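3-isopropylmalate dehydratase small subunit (Campylobacter jejuni, PDB 3Q3W) serves as the small subunit of isopropylmalate isomerase, which interconverts 2-isopropylmalate and 3-isopropylmalate by way of 2-isopropylmaleate. Local coordinates at residues I27-F32 and F46-Y51; Q31-V36 and R88-W93. All blocks are in the same frame, centred on the assembly; numbering follows the deposited sequence.

Interaction 1: I27-F32 and F46-Y51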
ATOM      1  N   ILE A  27       9.865   4.295  -1.566  1.00 26.29           N
ATOM      2  CA  ILE A  27       8.511   4.835  -1.372  1.00 24.73           C
ATOM      3  C   ILE A  27       8.495   6.358  -1.638  1.00 23.63           C
ATOM      4  O   ILE A  27       7.666   6.849  -2.372  1.00 21.83           O
ATOM      5  CB  ILE A  27       7.923   4.490   0.029  1.00 25.29           C
ATOM      6  CG1 ILE A  27       7.765   2.969   0.181  1.00 25.62           C
ATOM      7  CG2 ILE A  27       6.500   5.104   0.207  1.00 21.21           C
ATOM      8  CD1 ILE A  27       7.553   2.480   1.620  1.00 23.89           C
ATOM      9  N   ILE A  28       9.447   7.087  -1.055  1.00 23.40           N
ATOM     10  CA  ILE A  28       9.519   8.525  -1.263  1.00 23.20           C
ATOM     11  C   ILE A  28      10.906   8.997  -0.901  1.00 24.86           C
ATOM     12  O   ILE A  28      11.327   8.873   0.260  1.00 25.53           O
ATOM     13  CB  ILE A  28       8.418   9.328  -0.442  1.00 22.97           C
ATOM     14  CG1 ILE A  28       8.555  10.838  -0.688  1.00 22.45           C
ATOM     15  CG2 ILE A  28       8.392   8.911   1.047  1.00 21.28           C
ATOM     16  CD1 ILE A  28       7.283  11.671  -0.394  1.00 22.66           C
ATOM     17  N   PRO A  29      11.608   9.528  -1.895  1.00 25.26           N
ATOM     18  CA  PRO A  29      12.976   9.922  -1.721  1.00 26.35           C
ATOM     19  C   PRO A  29      13.124  11.171  -0.821  1.00 26.59           C
ATOM     20  O   PRO A  29      12.159  11.910  -0.602  1.00 26.49           O
ATOM     21  CB  PRO A  29      13.423  10.221  -3.152  1.00 25.55           C
ATOM     22  CG  PRO A  29      12.509   9.520  -3.998  1.00 26.97           C
ATOM     23  CD  PRO A  29      11.225   9.514  -3.317  1.00 24.51           C
ATOM     24  N   LYS A  30      14.339  11.372  -0.342  1.00 27.98           N
ATOM     25  CA  LYS A  30      14.655  12.351   0.693  1.00 29.95           C
ATOM     26  C   LYS A  30      14.452  13.795   0.254  1.00 29.47           C
ATOM     27  O   LYS A  30      14.179  14.633   1.089  1.00 31.13           O
ATOM     28  CB  LYS A  30      16.097  12.204   1.174  1.00 32.38           C
ATOM     29  CG  LYS A  30      16.428  10.896   1.877  1.00 35.66           C
ATOM     30  CD  LYS A  30      17.955  10.831   2.069  1.00 43.13           C
ATOM     31  CE  LYS A  30      18.424   9.728   3.038  1.00 46.66           C
ATOM     32  NZ  LYS A  30      17.720   9.766   4.343  1.00 46.17           N
ATOM     33  N   GLN A  31      14.618  14.089  -1.031  1.00 28.42           N
ATOM     34  CA  GLN A  31      14.383  15.443  -1.562  1.00 29.08           C
ATOM     35  C   GLN A  31      12.925  16.002  -1.446  1.00 27.31           C
ATOM     36  O   GLN A  31      12.706  17.206  -1.551  1.00 25.93           O
ATOM     37  CB  GLN A  31      14.874  15.567  -3.026  1.00 30.31           C
ATOM     38  CG  GLN A  31      14.165  14.746  -4.071  1.00 30.79           C
ATOM     39  CD  GLN A  31      14.819  13.397  -4.346  1.00 33.42           C
ATOM     40  OE1 GLN A  31      15.367  12.795  -3.443  1.00 35.61           O
ATOM     41  NE2 GLN A  31      14.729  12.905  -5.584  1.00 28.95           N
ATOM     42  N   PHE A  32      11.972  15.140  -1.144  1.00 25.28           N
ATOM     43  CA  PHE A  32      10.554  15.547  -1.028  1.00 24.85           C
ATOM     44  C   PHE A  32      10.006  15.573   0.389  1.00 24.27           C
ATOM     45  O   PHE A  32       8.790  15.652   0.578  1.00 25.35           O
ATOM     46  CB  PHE A  32       9.703  14.563  -1.823  1.00 22.88           C
ATOM     47  CG  PHE A  32      10.101  14.475  -3.276  1.00 24.62           C
ATOM     48  CD1 PHE A  32      10.040  15.574  -4.088  1.00 27.53           C
ATOM     49  CD2 PHE A  32      10.586  13.304  -3.805  1.00 24.23           C
ATOM     50  CE1 PHE A  32      10.432  15.488  -5.454  1.00 29.78           C
ATOM     51  CE2 PHE A  32      10.975  13.224  -5.145  1.00 23.95           C
ATOM     52  CZ  PHE A  32      10.910  14.296  -5.951  1.00 23.96           C
ATOM     53  N   PHE A  46       6.963   6.299  -5.106  1.00 21.04           N
ATOM     54  CA  PHE A  46       7.753   5.386  -5.922  1.00 22.47           C
ATOM     55  C   PHE A  46       8.582   6.072  -7.003  1.00 22.84           C
ATOM     56  O   PHE A  46       8.892   5.491  -8.042  1.00 23.89           O
ATOM     57  CB  PHE A  46       6.865   4.248  -6.491  1.00 21.72           C
ATOM     58  CG  PHE A  46       6.355   3.316  -5.452  1.00 21.16           C
ATOM     59  CD1 PHE A  46       7.226   2.671  -4.604  1.00 24.05           C
ATOM     60  CD2 PHE A  46       5.001   3.038  -5.346  1.00 24.77           C
ATOM     61  CE1 PHE A  46       6.750   1.768  -3.606  1.00 25.42           C
ATOM     62  CE2 PHE A  46       4.534   2.162  -4.375  1.00 22.62           C
ATOM     63  CZ  PHE A  46       5.428   1.504  -3.523  1.00 21.93           C
ATOM     64  N   HIS A  47       9.018   7.279  -6.704  1.00 23.67           N
ATOM     65  CA  HIS A  47       9.676   8.148  -7.682  1.00 25.10           C
ATOM     66  C   HIS A  47      10.729   7.476  -8.560  1.00 26.06           C
ATOM     67  O   HIS A  47      10.693   7.611  -9.784  1.00 27.44           O
ATOM     68  CB  HIS A  47      10.322   9.310  -6.930  1.00 24.91           C
ATOM     69  CG  HIS A  47      11.102  10.230  -7.789  1.00 27.58           C
ATOM     70  ND1 HIS A  47      12.420  10.005  -8.123  1.00 30.40           N
ATOM     71  CD2 HIS A  47      10.752  11.389  -8.392  1.00 29.93           C
ATOM     72  CE1 HIS A  47      12.863  11.014  -8.852  1.00 29.34           C
ATOM     73  NE2 HIS A  47      11.876  11.869  -9.023  1.00 29.74           N
ATOM     74  N   ASP A  48      11.664   6.770  -7.929  1.00 28.10           N
ATOM     75  CA  ASP A  48      12.823   6.224  -8.628  1.00 29.61           C
ATOM     76  C   ASP A  48      12.454   5.013  -9.473  1.00 30.01           C
ATOM     77  O   ASP A  48      13.079   4.746 -10.510  1.00 28.66           O
ATOM     78  CB  ASP A  48      13.904   5.841  -7.634  1.00 31.42           C
ATOM     79  CG  ASP A  48      14.348   7.025  -6.774  1.00 32.88           C
ATOM     80  OD1 ASP A  48      14.236   8.198  -7.214  1.00 30.68           O
ATOM     81  OD2 ASP A  48      14.785   6.766  -5.649  1.00 35.23           O
ATOM     82  N   LEU A  49      11.408   4.310  -9.055  1.00 28.93           N
ATOM     83  CA  LEU A  49      10.814   3.246  -9.902  1.00 28.66           C
ATOM     84  C   LEU A  49       9.834   3.782 -10.989  1.00 27.17           C
ATOM     85  O   LEU A  49       9.584   3.116 -12.030  1.00 26.00           O
ATOM     86  CB  LEU A  49      10.077   2.259  -8.987  1.00 28.37           C
ATOM     87  CG  LEU A  49      10.933   1.665  -7.859  1.00 31.16           C
ATOM     88  CD1 LEU A  49      10.043   1.087  -6.735  1.00 34.06           C
ATOM     89  CD2 LEU A  49      11.875   0.601  -8.390  1.00 34.30           C
ATOM     90  N   ARG A  50       9.261   4.967 -10.762  1.00 25.36           N
ATOM     91  CA  ARG A  50       8.073   5.426 -11.509  1.00 23.22           C
ATOM     92  C   ARG A  50       8.375   6.333 -12.665  1.00 22.67           C
ATOM     93  O   ARG A  50       7.690   6.293 -13.650  1.00 20.64           O
ATOM     94  CB  ARG A  50       7.068   6.046 -10.540  1.00 23.45           C
ATOM     95  CG  ARG A  50       5.855   6.828 -11.063  1.00 22.90           C
ATOM     96  CD  ARG A  50       5.151   7.385  -9.842  1.00 21.30           C
ATOM     97  NE  ARG A  50       3.948   8.126 -10.162  1.00 21.99           N
ATOM     98  CZ  ARG A  50       3.189   8.763  -9.272  1.00 21.89           C
ATOM     99  NH1 ARG A  50       3.524   8.750  -7.976  1.00 20.85           N
ATOM    100  NH2 ARG A  50       2.086   9.395  -9.671  1.00 17.02           N
ATOM    101  N   TYR A  51       9.454   7.080 -12.582  1.00 24.10           N
ATOM    102  CA  TYR A  51       9.802   8.091 -13.564  1.00 24.17           C
ATOM    103  C   TYR A  51      11.173   7.779 -14.158  1.00 24.15           C
ATOM    104  O   TYR A  51      12.074   7.352 -13.456  1.00 24.89           O
ATOM    105  CB  TYR A  51       9.876   9.491 -12.873  1.00 24.26           C
ATOM    106  CG  TYR A  51       8.591   9.933 -12.235  1.00 24.69           C
ATOM    107  CD1 TYR A  51       7.474  10.196 -13.009  1.00 23.23           C
ATOM    108  CD2 TYR A  51       8.493  10.129 -10.860  1.00 21.83           C
ATOM    109  CE1 TYR A  51       6.302  10.580 -12.439  1.00 25.50           C
ATOM    110  CE2 TYR A  51       7.307  10.505 -10.294  1.00 25.85           C
ATOM    111  CZ  TYR A  51       6.217  10.738 -11.097  1.00 23.24           C
ATOM    112  OH  TYR A  51       5.009  11.162 -10.552  1.00 25.43           O
TER
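F32 and H47 bring their rings together obliquely: F32 CE2 comes over one face of the imidazole, 3.7 Å from H47 CD2, but the planes stand at 53°. With CG anti to the backbone N (chi1 176°), the imidazole extends from the start of its helix to the F32 ring. It is held by its own neighbour, ND1 donating to D48 OD1 over 2.7 Å; the acceptor lies almost in the ring plane, and the donor is on the anti side of the carboxylate, tilted out of its plane. The P29 ring crosses the H47 side chain at about a right angle, its CG 3.7 Å from H47 CB and touching both carboxylate oxygens of D48; rigid and apolar, the proline offers CG and CD to that CB. F32 is braced on one face by Q31 CG, over its centre. A backbone bond joins the other end, F46 N giving its hydrogen to I27 O at 2.9 Å. Beside it the apolar side chains of I27 and F46 run side by side, I27 CG1 being 4.1 Å from F46 CE1. The contact thus links the end of helix 24-27 to the N-terminus of helix 47-50, F46 occupying the N-cap position, while the I27 side chain also packs on A91 and L95 of helix 90-98.

Interaction 2: Q31-V36 and R88-W93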
ATOM      1  N   GLN A  31      14.618  14.089  -1.031  1.00 28.42           N
ATOM      2  CA  GLN A  31      14.383  15.443  -1.562  1.00 29.08           C
ATOM      3  C   GLN A  31      12.925  16.002  -1.446  1.00 27.31           C
ATOM      4  O   GLN A  31      12.706  17.206  -1.551  1.00 25.93           O
ATOM      5  CB  GLN A  31      14.874  15.567  -3.026  1.00 30.31           C
ATOM      6  CG  GLN A  31      14.165  14.746  -4.071  1.00 30.79           C
ATOM      7  CD  GLN A  31      14.819  13.397  -4.346  1.00 33.42           C
ATOM      8  OE1 GLN A  31      15.367  12.795  -3.443  1.00 35.61           O
ATOM      9  NE2 GLN A  31      14.729  12.905  -5.584  1.00 28.95           N
ATOM     10  N   PHE A  32      11.972  15.140  -1.144  1.00 25.28           N
ATOM     11  CA  PHE A  32      10.554  15.547  -1.028  1.00 24.85           C
ATOM     12  C   PHE A  32      10.006  15.573   0.389  1.00 24.27           C
ATOM     13  O   PHE A  32       8.790  15.652   0.578  1.00 25.35           O
ATOM     14  CB  PHE A  32       9.703  14.563  -1.823  1.00 22.88           C
ATOM     15  CG  PHE A  32      10.101  14.475  -3.276  1.00 24.62           C
ATOM     16  CD1 PHE A  32      10.040  15.574  -4.088  1.00 27.53           C
ATOM     17  CD2 PHE A  32      10.586  13.304  -3.805  1.00 24.23           C
ATOM     18  CE1 PHE A  32      10.432  15.488  -5.454  1.00 29.78           C
ATOM     19  CE2 PHE A  32      10.975  13.224  -5.145  1.00 23.95           C
ATOM     20  CZ  PHE A  32      10.910  14.296  -5.951  1.00 23.96           C
ATOM     21  N   LEU A  33      10.843  15.402   1.389  1.00 24.63           N
ATOM     22  CA  LEU A  33      10.351  15.202   2.756  1.00 25.43           C
ATOM     23  C   LEU A  33      10.111  16.515   3.484  1.00 27.40           C
ATOM     24  O   LEU A  33      10.599  16.785   4.595  1.00 27.34           O
ATOM     25  CB  LEU A  33      11.281  14.282   3.533  1.00 25.89           C
ATOM     26  CG  LEU A  33      11.660  12.955   2.903  1.00 24.42           C
ATOM     27  CD1 LEU A  33      12.567  12.226   3.907  1.00 27.99           C
ATOM     28  CD2 LEU A  33      10.369  12.151   2.561  1.00 24.59           C
ATOM     29  N   LEU A  34       9.330  17.339   2.814  1.00 29.77           N
ATOM     30  CA  LEU A  34       8.986  18.647   3.298  1.00 31.87           C
ATOM     31  C   LEU A  34       8.159  18.504   4.578  1.00 34.79           C
ATOM     32  O   LEU A  34       7.301  17.607   4.699  1.00 31.69           O
ATOM     33  CB  LEU A  34       8.261  19.423   2.211  1.00 32.36           C
ATOM     34  CG  LEU A  34       9.136  19.926   1.053  1.00 32.66           C
ATOM     35  CD1 LEU A  34       8.271  20.439  -0.040  1.00 36.74           C
ATOM     36  CD2 LEU A  34      10.038  21.024   1.514  1.00 35.94           C
ATOM     37  N   ALA A  35       8.508  19.344   5.550  1.00 38.33           N
ATOM     38  CA  ALA A  35       7.947  19.247   6.885  1.00 42.20           C
ATOM     39  C   ALA A  35       6.499  19.682   6.845  1.00 44.97           C
ATOM     40  O   ALA A  35       5.666  19.189   7.620  1.00 46.06           O
ATOM     41  CB  ALA A  35       8.750  20.114   7.865  1.00 42.39           C
ATOM     42  N   VAL A  36       6.231  20.641   5.955  1.00 48.95           N
ATOM     43  CA  VAL A  36       4.906  21.214   5.710  1.00 51.26           C
ATOM     44  C   VAL A  36       4.764  21.317   4.204  1.00 51.90           C
ATOM     45  O   VAL A  36       5.619  21.926   3.534  1.00 53.34           O
ATOM     46  CB  VAL A  36       4.677  22.693   6.328  1.00 53.82           C
ATOM     47  CG1 VAL A  36       4.684  22.702   7.878  1.00 55.05           C
ATOM     48  CG2 VAL A  36       5.666  23.758   5.756  1.00 55.83           C
ATOM     49  N   ARG A  88       9.905   7.137   8.739  1.00 34.95           N
ATOM     50  CA  ARG A  88       9.691   8.123   7.691  1.00 32.45           C
ATOM     51  C   ARG A  88       8.194   8.262   7.592  1.00 30.85           C
ATOM     52  O   ARG A  88       7.518   7.490   6.894  1.00 28.74           O
ATOM     53  CB  ARG A  88      10.286   7.668   6.351  1.00 32.69           C
ATOM     54  CG  ARG A  88      10.323   8.789   5.351  1.00 31.62           C
ATOM     55  CD  ARG A  88      11.159   8.517   4.179  1.00 28.88           C
ATOM     56  NE  ARG A  88      12.596   8.499   4.474  1.00 28.32           N
ATOM     57  CZ  ARG A  88      13.523   8.322   3.544  1.00 30.42           C
ATOM     58  NH1 ARG A  88      13.165   8.161   2.239  1.00 30.10           N
ATOM     59  NH2 ARG A  88      14.806   8.298   3.900  1.00 33.15           N
ATOM     60  N   GLU A  89       7.653   9.232   8.303  1.00 29.87           N
ATOM     61  CA  GLU A  89       6.210   9.465   8.287  0.60 28.93           C
ATOM     62  C   GLU A  89       5.686   9.734   6.879  1.00 27.28           C
ATOM     63  O   GLU A  89       4.589   9.329   6.542  1.00 25.63           O
ATOM     64  CB  GLU A  89       5.819  10.603   9.227  0.60 29.98           C
ATOM     65  CG  GLU A  89       6.323  11.989   8.794  0.60 30.90           C
ATOM     66  CD  GLU A  89       6.649  12.910   9.986  0.60 32.41           C
ATOM     67  OE1 GLU A  89       7.616  13.678   9.878  0.60 31.50           O
ATOM     68  OE2 GLU A  89       5.949  12.839  11.022  0.60 33.51           O
ATOM     69  N   HIS A  90       6.497  10.382   6.050  1.00 26.16           N
ATOM     70  CA  HIS A  90       6.141  10.652   4.658  1.00 24.78           C
ATOM     71  C   HIS A  90       5.858   9.397   3.791  1.00 24.82           C
ATOM     72  O   HIS A  90       5.153   9.521   2.785  1.00 22.99           O
ATOM     73  CB  HIS A  90       7.238  11.451   3.967  1.00 25.13           C
ATOM     74  CG  HIS A  90       7.373  12.854   4.464  1.00 26.15           C
ATOM     75  ND1 HIS A  90       8.020  13.158   5.636  1.00 26.02           N
ATOM     76  CD2 HIS A  90       6.996  14.037   3.927  1.00 27.12           C
ATOM     77  CE1 HIS A  90       8.008  14.463   5.818  1.00 28.09           C
ATOM     78  NE2 HIS A  90       7.421  15.021   4.781  1.00 29.13           N
ATOM     79  N   ALA A  91       6.415   8.238   4.146  1.00 24.11           N
ATOM     80  CA  ALA A  91       6.207   7.046   3.345  1.00 24.05           C
ATOM     81  C   ALA A  91       4.737   6.659   3.388  1.00 23.11           C
ATOM     82  O   ALA A  91       4.086   6.631   2.356  1.00 22.25           O
ATOM     83  CB  ALA A  91       7.159   5.873   3.788  1.00 24.21           C
ATOM     84  N   PRO A  92       4.161   6.439   4.588  1.00 24.13           N
ATOM     85  CA  PRO A  92       2.673   6.297   4.590  1.00 22.72           C
ATOM     86  C   PRO A  92       1.897   7.465   3.965  1.00 21.87           C
ATOM     87  O   PRO A  92       0.939   7.251   3.234  1.00 20.73           O
ATOM     88  CB  PRO A  92       2.316   6.163   6.077  1.00 24.17           C
ATOM     89  CG  PRO A  92       3.537   5.684   6.701  1.00 25.90           C
ATOM     90  CD  PRO A  92       4.708   6.267   5.929  1.00 25.31           C
ATOM     91  N   TRP A  93       2.302   8.685   4.210  1.00 21.18           N
ATOM     92  CA  TRP A  93       1.646   9.823   3.567  1.00 20.95           C
ATOM     93  C   TRP A  93       1.624   9.766   2.018  1.00 20.04           C
ATOM     94  O   TRP A  93       0.606  10.056   1.404  1.00 19.47           O
ATOM     95  CB  TRP A  93       2.325  11.092   3.971  1.00 21.44           C
ATOM     96  CG  TRP A  93       2.297  11.395   5.446  1.00 24.59           C
ATOM     97  CD1 TRP A  93       1.649  10.701   6.437  1.00 27.58           C
ATOM     98  CD2 TRP A  93       2.925  12.505   6.079  1.00 26.97           C
ATOM     99  NE1 TRP A  93       1.846  11.336   7.661  1.00 26.96           N
ATOM    100  CE2 TRP A  93       2.615  12.443   7.456  1.00 27.10           C
ATOM    101  CE3 TRP A  93       3.721  13.575   5.607  1.00 27.18           C
ATOM    102  CZ2 TRP A  93       3.112  13.376   8.382  1.00 30.23           C
ATOM    103  CZ3 TRP A  93       4.201  14.513   6.539  1.00 29.08           C
ATOM    104  CH2 TRP A  93       3.875  14.406   7.896  1.00 32.47           C
TER
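L33 lies across the imidazole of H90, and the backbone just beyond it receives the ring's hydrogen. H90 NE2 donates to L34 O at 2.6 Å, a short and nearly straight bond (168°); the oxygen lies in the ring plane, although the nitrogen sits above the plane of the carbonyl. The side chain of H90, with CG anti to its carbonyl carbon (chi1 -69°), is directed at the loop, where L33 CA makes a CH-pi contact 3.8 Å from the ring centroid. W93 CZ3 covers the opposite face, so the imidazole is sandwiched as well as bonded, and its rotation is well defined. Histidine suits the place because it offers both a flat surface and an N-H at its edge. The two methyls of L33 divide the work: CD2 packs 3.5 Å from H90 CB, while CD1 rests over one face of the R88 guanidinium, 3.8 Å from R88 NE. R88 extends until chi3 (-70°), where a bend turns the guanidinium under L33 CD1 and toward D25, with which NH1 forms a salt bridge. L33 centres an inverse gamma turn, a tight kink closed by a weak bond from L34 N to F32 O, packed against the beginning of helix 90-98 in the aconitase C-terminal-type domain.

In the fold
Interactions 1 and 2 grow from one continuous loop after helix 24-27, sharing Q31 and F32, and their centres lie about 11 Å apart on the same side of the chain's centre. Interaction 1 is partly buried: I27, P29 and F46 are enclosed, and a backbone bond with apolar packing joins two helix ends close in sequence. Interaction 2 is a surface contact across a much longer sequence separation, joined by a side-chain-to-backbone bond from a buried histidine, with the partly exposed L33 over one face of its ring. Between them, I28 packs on A91, and its carbonyl receives a weak hydrogen bond from R88, whose NH2 also lies close to the like-charged K30 NZ.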